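Local coordinates for SAM-dependent methyltransferase (Thiobacillus denitrificans, PDB 5EPE), which probably transfers a methyl group from S-adenosylmethionine to an unidentified acceptor, and is seen here with the by-product S-adenosylhomocysteine bound, at residues A26-A31 with E183-D188; D190-Y195 with E236-G241; E140-K145 with P168-S173; G37-D42 with S129-G134. All blocks are in the same frame, centred on the assembly; numbering follows the deposited sequence.

Contact 1 of 4, residues A26-A31 with E183-D188; sequences ATLGAA and EMVLAD. With NA (sodium ion), chain C; NA (sodium ion), chain B.
Val-185 meets the helix through one branch. Its CG2 lies 3.8 Å from Leu-28 CA, close against the backbone, and 3.9 Å from Leu-28 CD1, while the same methyl keeps a looser distance of 4.2 Å to Thr-27 CG2. The torsion decides this: CG1 stands anti to the backbone N (chi1 178°), which leaves CG2 beside that N and facing the 26-31 turns. Helix and strand axes run almost antiparallel, 174° apart, and approach to 8.6 Å. Strand 179-186 is the outermost strand on its side of the seven-stranded sheet, whose order 3-2-1-4-5-7-6 is that of class I, Rossmann-like methyltransferases; helix 22-31 packs on one face of it. Further along, Ala-31 sets its CB against the carboxylate of Glu-183, 3.6 Å from OE1. Water 1 joins the same two residues, donating to Ala-31 O and to Glu-183 OE1 (2.6 Å). A bend at chi2 folds the Glu-183 chain back so that OE2 accepts from the neighbouring Met-184 N on its anti lone pair, at 2.8 Å, and OE2 also forms a salt bridge with Arg-194 of a neighbouring subunit. With an alanine here, Arg-194 of the neighbouring subunit would probably lose this counter-charge, and Met-184 N and water 1 an acceptor each. At the other end of the strand segment, Asp-188 caps the next helix through OD1, bonded to Ser-191 N, while OD2 bridges two sodium ions.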
loop_
_atom_site.group_PDB
_atom_site.type_symbol
_atom_site.label_atom_id
_atom_site.label_comp_id
_atom_site.label_asym_id
_atom_site.label_seq_id
_atom_site.Cartn_x
_atom_site.Cartn_y
_atom_site.Cartn_z
ATOM N N ALA A 26 5.642 41.828 -4.465
ATOM C CA ALA A 26 6.142 42.565 -5.613
ATOM C C ALA A 26 5.914 41.750 -6.903
ATOM O O ALA A 26 5.607 42.291 -7.939
ATOM C CB ALA A 26 7.616 42.903 -5.450
ATOM N N THR A 27 6.093 40.441 -6.842
ATOM C CA THR A 27 5.831 39.596 -8.003
ATOM C C THR A 27 4.390 39.759 -8.456
ATOM O O THR A 27 4.097 39.825 -9.673
ATOM C CB THR A 27 6.165 38.134 -7.642
ATOM O OG1 THR A 27 7.580 38.105 -7.426
ATOM C CG2 THR A 27 5.753 37.158 -8.723
ATOM N N LEU A 28 3.486 39.801 -7.471
ATOM C CA LEU A 28 2.084 39.929 -7.758
ATOM C C LEU A 28 1.810 41.283 -8.448
ATOM O O LEU A 28 1.070 41.308 -9.428
ATOM C CB LEU A 28 1.222 39.773 -6.510
ATOM C CG LEU A 28 -0.290 39.985 -6.681
ATOM C CD1 LEU A 28 -0.943 38.989 -7.623
ATOM C CD2 LEU A 28 -0.930 39.941 -5.314
ATOM N N GLY A 29 2.353 42.366 -7.904
ATOM C CA GLY A 29 2.197 43.703 -8.543
ATOM C C GLY A 29 2.596 43.715 -10.003
ATOM O O GLY A 29 1.884 44.222 -10.858
ATOM N N ALA A 30 3.737 43.106 -10.310
ATOM C CA ALA A 30 4.231 43.042 -11.700
ATOM C C ALA A 30 3.429 42.082 -12.549
ATOM O O ALA A 30 3.196 42.347 -13.724
ATOM C CB ALA A 30 5.700 42.634 -11.726
ATOM N N ALA A 31 2.966 40.994 -11.964
ATOM C CA ALA A 31 2.154 40.052 -12.698
ATOM C C ALA A 31 0.855 40.672 -13.176
ATOM O O ALA A 31 0.321 40.277 -14.224
ATOM C CB ALA A 31 1.870 38.836 -11.848
ATOM N N GLU A 183 -4.356 35.128 -13.534
ATOM C CA GLU A 183 -3.034 35.137 -12.942
ATOM C C GLU A 183 -3.129 34.549 -11.553
ATOM O O GLU A 183 -4.200 34.501 -10.958
ATOM C CB GLU A 183 -2.407 36.536 -12.927
ATOM C CG GLU A 183 -1.267 36.732 -13.962
ATOM C CD GLU A 183 0.061 36.050 -13.594
ATOM O OE1 GLU A 183 1.113 36.287 -14.259
ATOM O OE2 GLU A 183 0.088 35.298 -12.577
HETATM N N MSE A 184 -1.973 34.154 -11.027
HETATM C CA MSE A 184 -1.906 33.714 -9.634
HETATM C C MSE A 184 -0.502 33.722 -9.132
HETATM O O MSE A 184 0.449 33.426 -9.894
HETATM C CB MSE A 184 -2.559 32.337 -9.329
HETATM C CG MSE A 184 -1.830 31.268 -10.053
HETATM SE SE MSE A 184 -2.644 29.444 -9.829
HETATM C CE MSE A 184 -1.106 28.410 -10.425
ATOM N N VAL A 185 -0.386 34.037 -7.836
ATOM C CA VAL A 185 0.902 33.994 -7.130
ATOM C C VAL A 185 0.610 33.249 -5.826
ATOM O O VAL A 185 -0.212 33.670 -5.027
ATOM C CB VAL A 185 1.489 35.410 -6.850
ATOM C CG1 VAL A 185 2.816 35.359 -6.072
ATOM C CG2 VAL A 185 1.740 36.148 -8.171
ATOM N N LEU A 186 1.291 32.129 -5.632
ATOM C CA LEU A 186 1.026 31.272 -4.513
ATOM C C LEU A 186 2.087 31.379 -3.437
ATOM O O LEU A 186 3.248 31.605 -3.748
ATOM C CB LEU A 186 0.898 29.809 -5.025
ATOM C CG LEU A 186 -0.148 29.564 -6.135
ATOM C CD1 LEU A 186 -0.357 28.055 -6.339
ATOM C CD2 LEU A 186 -1.442 30.223 -5.943
ATOM N N ALA A 187 1.684 31.202 -2.172
ATOM C CA ALA A 187 2.654 30.990 -1.111
ATOM C C ALA A 187 3.457 29.736 -1.376
ATOM O O ALA A 187 3.010 28.823 -2.045
ATOM C CB ALA A 187 1.959 30.867 0.241
ATOM N N ASP A 188 4.667 29.712 -0.849
ATOM C CA ASP A 188 5.434 28.491 -0.703
ATOM C C ASP A 188 5.694 28.304 0.784
ATOM O O ASP A 188 5.255 29.137 1.593
ATOM C CB ASP A 188 6.691 28.538 -1.503
ATOM C CG ASP A 188 7.684 29.619 -1.047
ATOM O OD1 ASP A 188 7.493 30.447 -0.133
ATOM O OD2 ASP A 188 8.703 29.716 -1.767
HETATM NA NA NA C . 9.411 28.837 -4.152
HETATM NA NA NA B . 11.056 28.519 -1.345
HETATM O O HOH W 1 1.346 38.385 -15.837
HETATM O O HOH W 2 8.106 27.208 -5.110
HETATM O O HOH W 3 10.447 26.972 -3.066
HETATM O O HOH W 4 9.846 31.233 -5.012
HETATM O O HOH W 5 11.487 29.662 -3.372
HETATM O O HOH W 6 11.696 30.982 -0.908
#

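Contact 2 of 4, residues D190-Y195 with E236-G241; sequences DSWDRY and EYLGWG. With NA (sodium ion), chain B.
Helix 190-195 crosses strand 238-241 at a right angle (90°), with 10.1 Å between the axes, and the indole of Trp-192 spans that gap to reach Leu-238 and Trp-240. The strand opens the last element of the class I methyltransferase sheet, the antiparallel seventh strand 238-247, entered directly from helix 216-237. The benzo end of the indole carries the apolar contacts. Its CH2 packs 3.7 Å from Leu-238 CD2, the two side chains meeting at a slant, and CZ2 lies 3.9 Å from Trp-240 CB, where the side chains are set roughly square to each other. On the pyrrole side NE1 comes within 3.0 Å of Leu-238 O, but the angle is too poor for a hydrogen bond, so the pair amounts to close approach only. The Trp-192 first torsion, -92°, lies beyond the nearest staggered position; Tyr-230 and Thr-234 of helix 216-237 and Pro-19 also touch this side chain. Trp-240 offers Trp-192 little beyond its CB. With CG anti to the backbone N (chi1 -164°), its own indole leads off to Asn-18, a ligand-binding residue, and ends about 6 Å, nearest atoms, from the bound S-adenosylhomocysteine. Near the start of helix 189-209, Asp-190 shares a sodium ion with Asp-188 of its own chain and Asp-188 of a neighbouring subunit. Asp-190 OD2 binds that ion at 2.5 Å, and water 7 sits 2.3 Å from the same sodium.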
loop_
_atom_site.group_PDB
_atom_site.type_symbol
_atom_site.label_atom_id
_atom_site.label_comp_id
_atom_site.label_asym_id
_atom_site.label_seq_id
_atom_site.Cartn_x
_atom_site.Cartn_y
_atom_site.Cartn_z
ATOM N N ASP A 190 8.355 28.705 2.542
ATOM C CA ASP A 190 9.128 29.807 3.073
ATOM C C ASP A 190 8.307 31.029 3.385
ATOM O O ASP A 190 8.528 31.700 4.384
ATOM C CB ASP A 190 10.290 30.161 2.165
ATOM C CG ASP A 190 11.348 29.027 2.116
ATOM O OD1 ASP A 190 11.681 28.333 3.127
ATOM O OD2 ASP A 190 11.871 28.814 0.996
ATOM N N SER A 191 7.287 31.302 2.570
ATOM C CA SER A 191 6.430 32.432 2.846
ATOM C C SER A 191 5.482 32.164 3.999
ATOM O O SER A 191 5.216 33.076 4.792
ATOM C CB SER A 191 5.794 32.992 1.546
ATOM O OG SER A 191 4.875 32.167 1.042
ATOM N N TRP A 192 5.025 30.934 4.146
ATOM C CA TRP A 192 4.294 30.539 5.322
ATOM C C TRP A 192 5.153 30.703 6.588
ATOM O O TRP A 192 4.652 31.160 7.610
ATOM C CB TRP A 192 3.819 29.082 5.229
ATOM C CG TRP A 192 2.435 28.882 4.653
ATOM C CD1 TRP A 192 2.115 28.378 3.445
ATOM C CD2 TRP A 192 1.207 29.178 5.302
ATOM N NE1 TRP A 192 0.756 28.363 3.265
ATOM C CE2 TRP A 192 0.172 28.844 4.408
ATOM C CE3 TRP A 192 0.881 29.708 6.552
ATOM C CZ2 TRP A 192 -1.156 28.984 4.745
ATOM C CZ3 TRP A 192 -0.435 29.858 6.873
ATOM C CH2 TRP A 192 -1.439 29.537 5.960
ATOM N N ASP A 193 6.416 30.319 6.504
ATOM C CA ASP A 193 7.340 30.470 7.654
ATOM C C ASP A 193 7.421 31.907 8.091
ATOM O O ASP A 193 7.399 32.188 9.298
ATOM C CB ASP A 193 8.760 29.991 7.325
ATOM C CG ASP A 193 8.891 28.502 7.198
ATOM O OD1 ASP A 193 7.959 27.718 7.515
ATOM O OD2 ASP A 193 9.918 28.032 6.624
ATOM N N ARG A 194 7.522 32.832 7.106
ATOM C CA ARG A 194 7.567 34.277 7.417
ATOM C C ARG A 194 6.366 34.775 8.178
ATOM O O ARG A 194 6.530 35.523 9.168
ATOM C CB ARG A 194 7.751 35.201 6.190
ATOM C CG ARG A 194 9.042 35.034 5.399
ATOM C CD ARG A 194 10.277 35.535 6.125
ATOM N NE ARG A 194 10.682 34.479 7.062
ATOM C CZ ARG A 194 10.755 34.580 8.396
ATOM N NH1 ARG A 194 11.067 33.478 9.095
ATOM N NH2 ARG A 194 10.465 35.719 9.047
ATOM N N TYR A 195 5.181 34.387 7.732
ATOM C CA TYR A 195 3.958 34.748 8.389
ATOM C C TYR A 195 3.829 34.153 9.833
ATOM O O TYR A 195 3.514 34.892 10.787
ATOM C CB TYR A 195 2.756 34.356 7.517
ATOM C CG TYR A 195 1.450 34.552 8.187
ATOM C CD1 TYR A 195 1.066 35.829 8.599
ATOM C CD2 TYR A 195 0.635 33.478 8.473
ATOM C CE1 TYR A 195 -0.104 36.037 9.240
ATOM C CE2 TYR A 195 -0.535 33.661 9.133
ATOM C CZ TYR A 195 -0.886 34.947 9.513
ATOM O OH TYR A 195 -2.028 35.144 10.198
ATOM N N GLU A 236 3.005 21.536 5.779
ATOM C CA GLU A 236 2.899 20.499 4.795
ATOM C C GLU A 236 1.571 20.472 4.034
ATOM O O GLU A 236 1.547 20.142 2.887
ATOM C CB GLU A 236 3.137 19.149 5.512
ATOM C CG GLU A 236 4.646 18.958 5.908
ATOM C CD GLU A 236 5.532 18.912 4.658
ATOM O OE1 GLU A 236 5.143 18.197 3.706
ATOM O OE2 GLU A 236 6.554 19.635 4.534
ATOM N N TYR A 237 0.481 20.844 4.690
ATOM C CA TYR A 237 -0.858 20.634 4.151
ATOM C C TYR A 237 -1.585 21.873 3.633
ATOM O O TYR A 237 -2.440 21.725 2.740
ATOM C CB TYR A 237 -1.725 19.985 5.245
ATOM C CG TYR A 237 -1.281 18.618 5.545
ATOM C CD1 TYR A 237 -1.606 17.550 4.697
ATOM C CD2 TYR A 237 -0.502 18.359 6.694
ATOM C CE1 TYR A 237 -1.177 16.255 4.963
ATOM C CE2 TYR A 237 -0.041 17.081 6.966
ATOM C CZ TYR A 237 -0.402 16.041 6.118
ATOM O OH TYR A 237 0.008 14.785 6.418
ATOM N N LEU A 238 -1.275 23.050 4.182
ATOM C CA LEU A 238 -2.083 24.205 3.858
ATOM C C LEU A 238 -1.430 25.059 2.774
ATOM O O LEU A 238 -0.309 25.550 2.953
ATOM C CB LEU A 238 -2.447 25.052 5.080
ATOM C CG LEU A 238 -3.659 26.036 4.930
ATOM C CD1 LEU A 238 -4.991 25.373 4.538
ATOM C CD2 LEU A 238 -3.885 26.842 6.245
ATOM N N GLY A 239 -2.131 25.214 1.675
ATOM C CA GLY A 239 -1.713 26.145 0.619
ATOM C C GLY A 239 -2.391 27.517 0.809
ATOM O O GLY A 239 -3.408 27.632 1.490
ATOM N N TRP A 240 -1.864 28.514 0.118
ATOM C CA TRP A 240 -2.443 29.862 0.098
ATOM C C TRP A 240 -1.972 30.566 -1.173
ATOM O O TRP A 240 -0.875 30.293 -1.728
ATOM C CB TRP A 240 -2.083 30.646 1.370
ATOM C CG TRP A 240 -2.905 31.854 1.599
ATOM C CD1 TRP A 240 -4.063 31.951 2.340
ATOM C CD2 TRP A 240 -2.613 33.177 1.141
ATOM N NE1 TRP A 240 -4.547 33.223 2.275
ATOM C CE2 TRP A 240 -3.646 34.011 1.598
ATOM C CE3 TRP A 240 -1.558 33.737 0.388
ATOM C CZ2 TRP A 240 -3.665 35.400 1.329
ATOM C CZ3 TRP A 240 -1.569 35.084 0.085
ATOM C CH2 TRP A 240 -2.613 35.911 0.557
ATOM N N GLY A 241 -2.842 31.417 -1.701
ATOM C CA GLY A 241 -2.428 32.278 -2.803
ATOM C C GLY A 241 -3.356 33.371 -3.116
ATOM O O GLY A 241 -4.459 33.464 -2.555
HETATM NA NA NA B . 11.056 28.519 -1.345
HETATM O O HOH W 7 9.778 27.138 -0.027
HETATM O O HOH W 3 10.447 26.972 -3.066
HETATM O O HOH W 5 11.487 29.662 -3.372
HETATM O O HOH W 6 11.696 30.982 -0.908
#

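Contact 3 of 4, residues E140-K145 with P168-S173; sequences EPFWRK and PEFLAS
Phe-170 reaches up from helix 167-177 and lays its ring along the strand residues Glu-140, Pro-141 and Phe-142. The helix belongs to the connection that leaves strand 134-143 and returns in strand 179-186, part of the Rossmann-like methyltransferase sheet; its axis passes 8.8 Å from that of strand 140-143. The tight part is the ring itself. CG of Phe-170 is anti to the backbone N (chi1 -167°), which extends the ring toward the strand. There CZ comes in edge-on to Glu-140 CB at 3.6 Å, while Pro-141 O hangs 3.9 Å above one face, displaced toward the rim. Nearer the root of the ring, CD2 rests 3.9 Å from Phe-142 CB. Beyond this patch the fit slackens. The CB of Pro-141 points away from the helix and its side chain makes no close contact there, and the Phe-142 ring turns off toward Phe-243 and Leu-186; Phe-170 also meets Phe-243 edge-to-face. Where strand 140-143 gives way to loop, the chain comes out to solvent: Arg-144 and Lys-145 are exposed and turn to Glu-236 on another helix. Glu-140 likewise lends the contact mostly its aliphatic base, for its OE1 is hydrogen-bonded to Ser-113. Its chain bends at chi2, and the Glu-140 and Phe-170 side chains run at about a right angle, carboxylate and ring planes 53° apart, with Glu-140 CG still 4.2 Å from Phe-170 CZ.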
loop_
_atom_site.group_PDB
_atom_site.type_symbol
_atom_site.label_atom_id
_atom_site.label_comp_id
_atom_site.label_asym_id
_atom_site.label_seq_id
_atom_site.Cartn_x
_atom_site.Cartn_y
_atom_site.Cartn_z
ATOM N N GLU A 140 -6.644 33.493 -0.761
ATOM C CA GLU A 140 -7.406 32.398 -0.147
ATOM C C GLU A 140 -6.554 31.144 0.088
ATOM O O GLU A 140 -5.674 30.839 -0.737
ATOM C CB GLU A 140 -8.604 31.999 -1.039
ATOM C CG GLU A 140 -9.734 33.030 -1.168
ATOM C CD GLU A 140 -10.477 33.184 0.136
ATOM O OE1 GLU A 140 -10.969 34.315 0.401
ATOM O OE2 GLU A 140 -10.614 32.169 0.876
ATOM N N PRO A 141 -6.886 30.391 1.168
ATOM C CA PRO A 141 -6.325 29.066 1.371
ATOM C C PRO A 141 -6.920 27.958 0.538
ATOM O O PRO A 141 -8.048 28.049 -0.017
ATOM C CB PRO A 141 -6.511 28.811 2.889
ATOM C CG PRO A 141 -7.656 29.709 3.289
ATOM C CD PRO A 141 -7.860 30.743 2.216
ATOM N N PHE A 142 -6.116 26.908 0.378
ATOM C CA PHE A 142 -6.512 25.701 -0.330
ATOM C C PHE A 142 -5.658 24.562 0.218
ATOM O O PHE A 142 -4.707 24.838 0.973
ATOM C CB PHE A 142 -6.404 25.909 -1.860
ATOM C CG PHE A 142 -5.026 26.182 -2.341
ATOM C CD1 PHE A 142 -4.166 25.168 -2.657
ATOM C CD2 PHE A 142 -4.556 27.487 -2.415
ATOM C CE1 PHE A 142 -2.872 25.412 -3.039
ATOM C CE2 PHE A 142 -3.250 27.745 -2.849
ATOM C CZ PHE A 142 -2.397 26.706 -3.135
ATOM N N TRP A 143 -5.959 23.299 -0.099
ATOM C CA TRP A 143 -5.085 22.192 0.327
ATOM C C TRP A 143 -3.879 22.043 -0.611
ATOM O O TRP A 143 -4.016 21.835 -1.799
ATOM C CB TRP A 143 -5.848 20.857 0.411
ATOM C CG TRP A 143 -6.914 20.824 1.443
ATOM C CD1 TRP A 143 -8.265 20.517 1.238
ATOM C CD2 TRP A 143 -6.798 21.113 2.849
ATOM N NE1 TRP A 143 -8.950 20.562 2.443
ATOM C CE2 TRP A 143 -8.083 20.930 3.430
ATOM C CE3 TRP A 143 -5.729 21.446 3.692
ATOM C CZ2 TRP A 143 -8.334 21.166 4.796
ATOM C CZ3 TRP A 143 -5.992 21.657 5.076
ATOM C CH2 TRP A 143 -7.276 21.535 5.586
ATOM N N ARG A 144 -2.682 22.225 -0.056
ATOM C CA ARG A 144 -1.435 21.910 -0.744
ATOM C C ARG A 144 -1.348 20.397 -0.930
ATOM O O ARG A 144 -0.908 19.952 -1.964
ATOM C CB ARG A 144 -0.246 22.405 0.121
ATOM C CG ARG A 144 1.115 22.045 -0.383
ATOM C CD ARG A 144 2.198 22.652 0.495
ATOM N NE ARG A 144 3.497 22.270 -0.031
ATOM C CZ ARG A 144 4.202 21.202 0.283
ATOM N NH1 ARG A 144 3.790 20.267 1.147
ATOM N NH2 ARG A 144 5.346 21.033 -0.362
ATOM N N LYS A 145 -1.768 19.664 0.078
ATOM C CA LYS A 145 -2.128 18.263 -0.086
ATOM C C LYS A 145 -3.192 17.915 0.869
ATOM O O LYS A 145 -3.418 18.581 1.836
ATOM C CB LYS A 145 -0.922 17.326 0.054
ATOM C CG LYS A 145 -0.288 17.324 1.367
ATOM C CD LYS A 145 1.143 16.771 1.223
ATOM C CE LYS A 145 1.696 16.446 2.581
ATOM N NZ LYS A 145 3.184 16.316 2.511
ATOM N N PRO A 168 -6.246 22.160 -8.106
ATOM C CA PRO A 168 -7.029 22.048 -9.341
ATOM C C PRO A 168 -8.539 22.298 -9.115
ATOM O O PRO A 168 -9.167 23.022 -9.872
ATOM C CB PRO A 168 -6.757 20.611 -9.808
ATOM C CG PRO A 168 -5.494 20.202 -9.153
ATOM C CD PRO A 168 -5.481 20.928 -7.821
ATOM N N GLU A 169 -9.099 21.710 -8.054
ATOM C CA GLU A 169 -10.525 21.856 -7.762
ATOM C C GLU A 169 -10.829 23.292 -7.307
ATOM O O GLU A 169 -11.914 23.833 -7.611
ATOM C CB GLU A 169 -10.949 20.869 -6.672
ATOM C CG GLU A 169 -11.169 19.395 -7.106
ATOM C CD GLU A 169 -9.857 18.603 -7.476
ATOM O OE1 GLU A 169 -8.702 18.948 -7.051
ATOM O OE2 GLU A 169 -10.016 17.546 -8.150
ATOM N N PHE A 170 -9.885 23.907 -6.624
ATOM C CA PHE A 170 -10.059 25.300 -6.197
ATOM C C PHE A 170 -10.083 26.240 -7.404
ATOM O O PHE A 170 -10.975 27.084 -7.539
ATOM C CB PHE A 170 -8.974 25.728 -5.178
ATOM C CG PHE A 170 -9.310 27.038 -4.484
ATOM C CD1 PHE A 170 -10.555 27.231 -3.913
ATOM C CD2 PHE A 170 -8.384 28.071 -4.425
ATOM C CE1 PHE A 170 -10.902 28.404 -3.282
ATOM C CE2 PHE A 170 -8.717 29.240 -3.765
ATOM C CZ PHE A 170 -9.977 29.424 -3.224
ATOM N N LEU A 171 -9.122 26.077 -8.302
ATOM C CA LEU A 171 -9.161 26.795 -9.575
ATOM C C LEU A 171 -10.437 26.551 -10.353
ATOM O O LEU A 171 -11.043 27.506 -10.868
ATOM C CB LEU A 171 -7.934 26.472 -10.422
ATOM C CG LEU A 171 -6.604 26.977 -9.859
ATOM C CD1 LEU A 171 -5.470 26.285 -10.589
ATOM C CD2 LEU A 171 -6.558 28.483 -10.021
ATOM N N ALA A 172 -10.861 25.290 -10.423
ATOM C CA ALA A 172 -12.163 24.947 -11.015
ATOM C C ALA A 172 -13.308 25.687 -10.359
ATOM O O ALA A 172 -14.265 26.056 -11.054
ATOM C CB ALA A 172 -12.420 23.457 -10.985
ATOM N N SER A 173 -13.263 25.879 -9.033
ATOM C CA SER A 173 -14.367 26.558 -8.377
ATOM C C SER A 173 -14.542 28.013 -8.876
ATOM O O SER A 173 -15.703 28.476 -9.032
ATOM C CB SER A 173 -14.239 26.555 -6.846
ATOM O OG SER A 173 -13.181 27.345 -6.350
#

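Contact 4 of 4, residues G37-D42 with S129-G134; sequences GARVLD and SLEPGG
Arg-39 and Glu-131 are joined by a salt bridge, Arg-39 NH1 donating to Glu-131 OE1 at 2.9 Å with an N-H...O angle of 150°. A bend at chi3 of Arg-39 and another at chi2 of Glu-131 bring the charged groups together. The two flat groups lie nearly parallel, 17° between their planes, yet the donor meets OE1 from above the carboxylate plane, 36° out of it. Water 8 adds a second link: it accepts from Arg-39 NH2, in the guanidinium plane, and donates to Glu-131 OE1 at 2.6 Å, so one carboxylate oxygen receives two bonds. A leucine in place of Arg-39 would probably cost Glu-131 this salt bridge and leave water 8 without the NH2 donor. Deeper in, Leu-41 CD2 packs 3.7 Å from Ser-129 OG and 3.9 Å from Ser-129 CB; the same hydroxyl is hydrogen-bonded to Ser-100 N. After Glu-131 the chain takes a type II turn closed by Gly-134 N to Glu-131 O at 2.8 Å, with Gly-133 in a backbone conformation suited to glycine. The contact thus ties the first strand, 39-43, to the turn leading into the fifth, 134-143, at the N-terminal ends of these strands in the Rossmann-like sheet of class I methyltransferases.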
loop_
_atom_site.group_PDB
_atom_site.type_symbol
_atom_site.label_atom_id
_atom_site.label_comp_id
_atom_site.label_asym_id
_atom_site.label_seq_id
_atom_site.Cartn_x
_atom_site.Cartn_y
_atom_site.Cartn_z
ATOM N N GLY A 37 -1.379 55.247 -12.333
ATOM C CA GLY A 37 -2.713 55.808 -12.342
ATOM C C GLY A 37 -3.807 54.792 -12.159
ATOM O O GLY A 37 -4.965 55.181 -11.885
ATOM N N ALA A 38 -3.488 53.485 -12.242
ATOM C CA ALA A 38 -4.511 52.488 -12.036
ATOM C C ALA A 38 -5.096 52.648 -10.623
ATOM O O ALA A 38 -4.352 52.933 -9.694
ATOM C CB ALA A 38 -3.946 51.078 -12.206
ATOM N N ARG A 39 -6.409 52.436 -10.486
ATOM C CA ARG A 39 -7.123 52.585 -9.221
ATOM C C ARG A 39 -7.346 51.189 -8.603
ATOM O O ARG A 39 -7.836 50.274 -9.254
ATOM C CB ARG A 39 -8.469 53.272 -9.402
ATOM C CG ARG A 39 -8.392 54.722 -9.921
ATOM C CD ARG A 39 -9.677 55.175 -10.667
ATOM N NE ARG A 39 -10.022 54.208 -11.742
ATOM C CZ ARG A 39 -11.086 54.264 -12.548
ATOM N NH1 ARG A 39 -11.261 53.270 -13.432
ATOM N NH2 ARG A 39 -11.990 55.272 -12.476
ATOM N N VAL A 40 -7.018 51.078 -7.329
ATOM C CA VAL A 40 -7.131 49.834 -6.581
ATOM C C VAL A 40 -7.983 50.067 -5.345
ATOM O O VAL A 40 -7.772 51.033 -4.642
ATOM C CB VAL A 40 -5.755 49.347 -6.099
ATOM C CG1 VAL A 40 -5.881 47.974 -5.429
ATOM C CG2 VAL A 40 -4.802 49.285 -7.261
ATOM N N LEU A 41 -8.920 49.173 -5.096
ATOM C CA LEU A 41 -9.674 49.082 -3.838
ATOM C C LEU A 41 -9.241 47.818 -3.119
ATOM O O LEU A 41 -9.192 46.729 -3.741
ATOM C CB LEU A 41 -11.165 48.992 -4.107
ATOM C CG LEU A 41 -12.083 48.810 -2.883
ATOM C CD1 LEU A 41 -12.056 50.040 -1.977
ATOM C CD2 LEU A 41 -13.492 48.505 -3.337
ATOM N N ASP A 42 -8.918 47.948 -1.835
ATOM C CA ASP A 42 -8.433 46.795 -1.024
ATOM C C ASP A 42 -9.314 46.700 0.219
ATOM O O ASP A 42 -9.269 47.570 1.092
ATOM C CB ASP A 42 -6.965 46.956 -0.681
ATOM C CG ASP A 42 -6.324 45.671 -0.113
ATOM O OD1 ASP A 42 -6.945 44.541 -0.137
ATOM O OD2 ASP A 42 -5.142 45.796 0.358
ATOM N N SER A 129 -17.730 47.345 -7.513
ATOM C CA SER A 129 -16.803 48.476 -7.573
ATOM C C SER A 129 -15.939 48.484 -8.826
ATOM O O SER A 129 -15.155 49.416 -9.020
ATOM C CB SER A 129 -15.905 48.493 -6.338
ATOM O OG SER A 129 -16.672 48.744 -5.140
ATOM N N LEU A 130 -16.085 47.470 -9.670
ATOM C CA LEU A 130 -15.104 47.185 -10.696
ATOM C C LEU A 130 -15.409 47.833 -12.046
ATOM O O LEU A 130 -16.503 47.753 -12.543
ATOM C CB LEU A 130 -14.957 45.677 -10.901
ATOM C CG LEU A 130 -13.698 45.231 -11.630
ATOM C CD1 LEU A 130 -12.434 45.391 -10.791
ATOM C CD2 LEU A 130 -13.900 43.783 -12.080
ATOM N N GLU A 131 -14.391 48.460 -12.628
ATOM C CA GLU A 131 -14.448 48.955 -13.990
ATOM C C GLU A 131 -14.598 47.731 -14.961
ATOM O O GLU A 131 -13.909 46.725 -14.789
ATOM C CB GLU A 131 -13.133 49.699 -14.228
ATOM C CG GLU A 131 -12.991 50.453 -15.516
ATOM C CD GLU A 131 -13.875 51.698 -15.573
ATOM O OE1 GLU A 131 -13.831 52.520 -14.621
ATOM O OE2 GLU A 131 -14.596 51.829 -16.580
ATOM N N PRO A 132 -15.490 47.808 -15.980
ATOM C CA PRO A 132 -15.492 46.735 -17.036
ATOM C C PRO A 132 -14.085 46.487 -17.591
ATOM O O PRO A 132 -13.383 47.456 -17.932
ATOM C CB PRO A 132 -16.409 47.297 -18.153
ATOM C CG PRO A 132 -16.654 48.735 -17.787
ATOM C CD PRO A 132 -16.467 48.872 -16.289
ATOM N N GLY A 133 -13.652 45.230 -17.606
ATOM C CA GLY A 133 -12.276 44.876 -17.994
ATOM C C GLY A 133 -11.248 44.897 -16.856
ATOM O O GLY A 133 -10.066 44.656 -17.082
ATOM N N GLY A 134 -11.700 45.187 -15.642
ATOM C CA GLY A 134 -10.848 45.174 -14.460
ATOM C C GLY A 134 -10.651 43.771 -13.918
ATOM O O GLY A 134 -11.202 42.770 -14.440
HETATM O O HOH W 8 -14.396 55.008 -14.061
#

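All four contacts bear on one seven-stranded sheet. Contacts 1, 2 and 3 gather at its antiparallel end, where strands 134-143, 238-247 and 179-186 lie side by side; their centres are 14 to 16 Å apart and they touch one another. Ala-187 N of contact 1 bonds to Trp-240 O of contact 2, whose Gly-239 N bonds to Phe-142 O of contact 3. Contact 4 stands apart, 18 Å from contact 1 and 28 Å from contact 2 between centres. Along the chain, contacts 4 and 3 nest in turn within the loop closed by contact 1, and contact 2 follows. The sodium ion shared by contacts 1 and 2 ties this end of the sheet to neighbouring subunits.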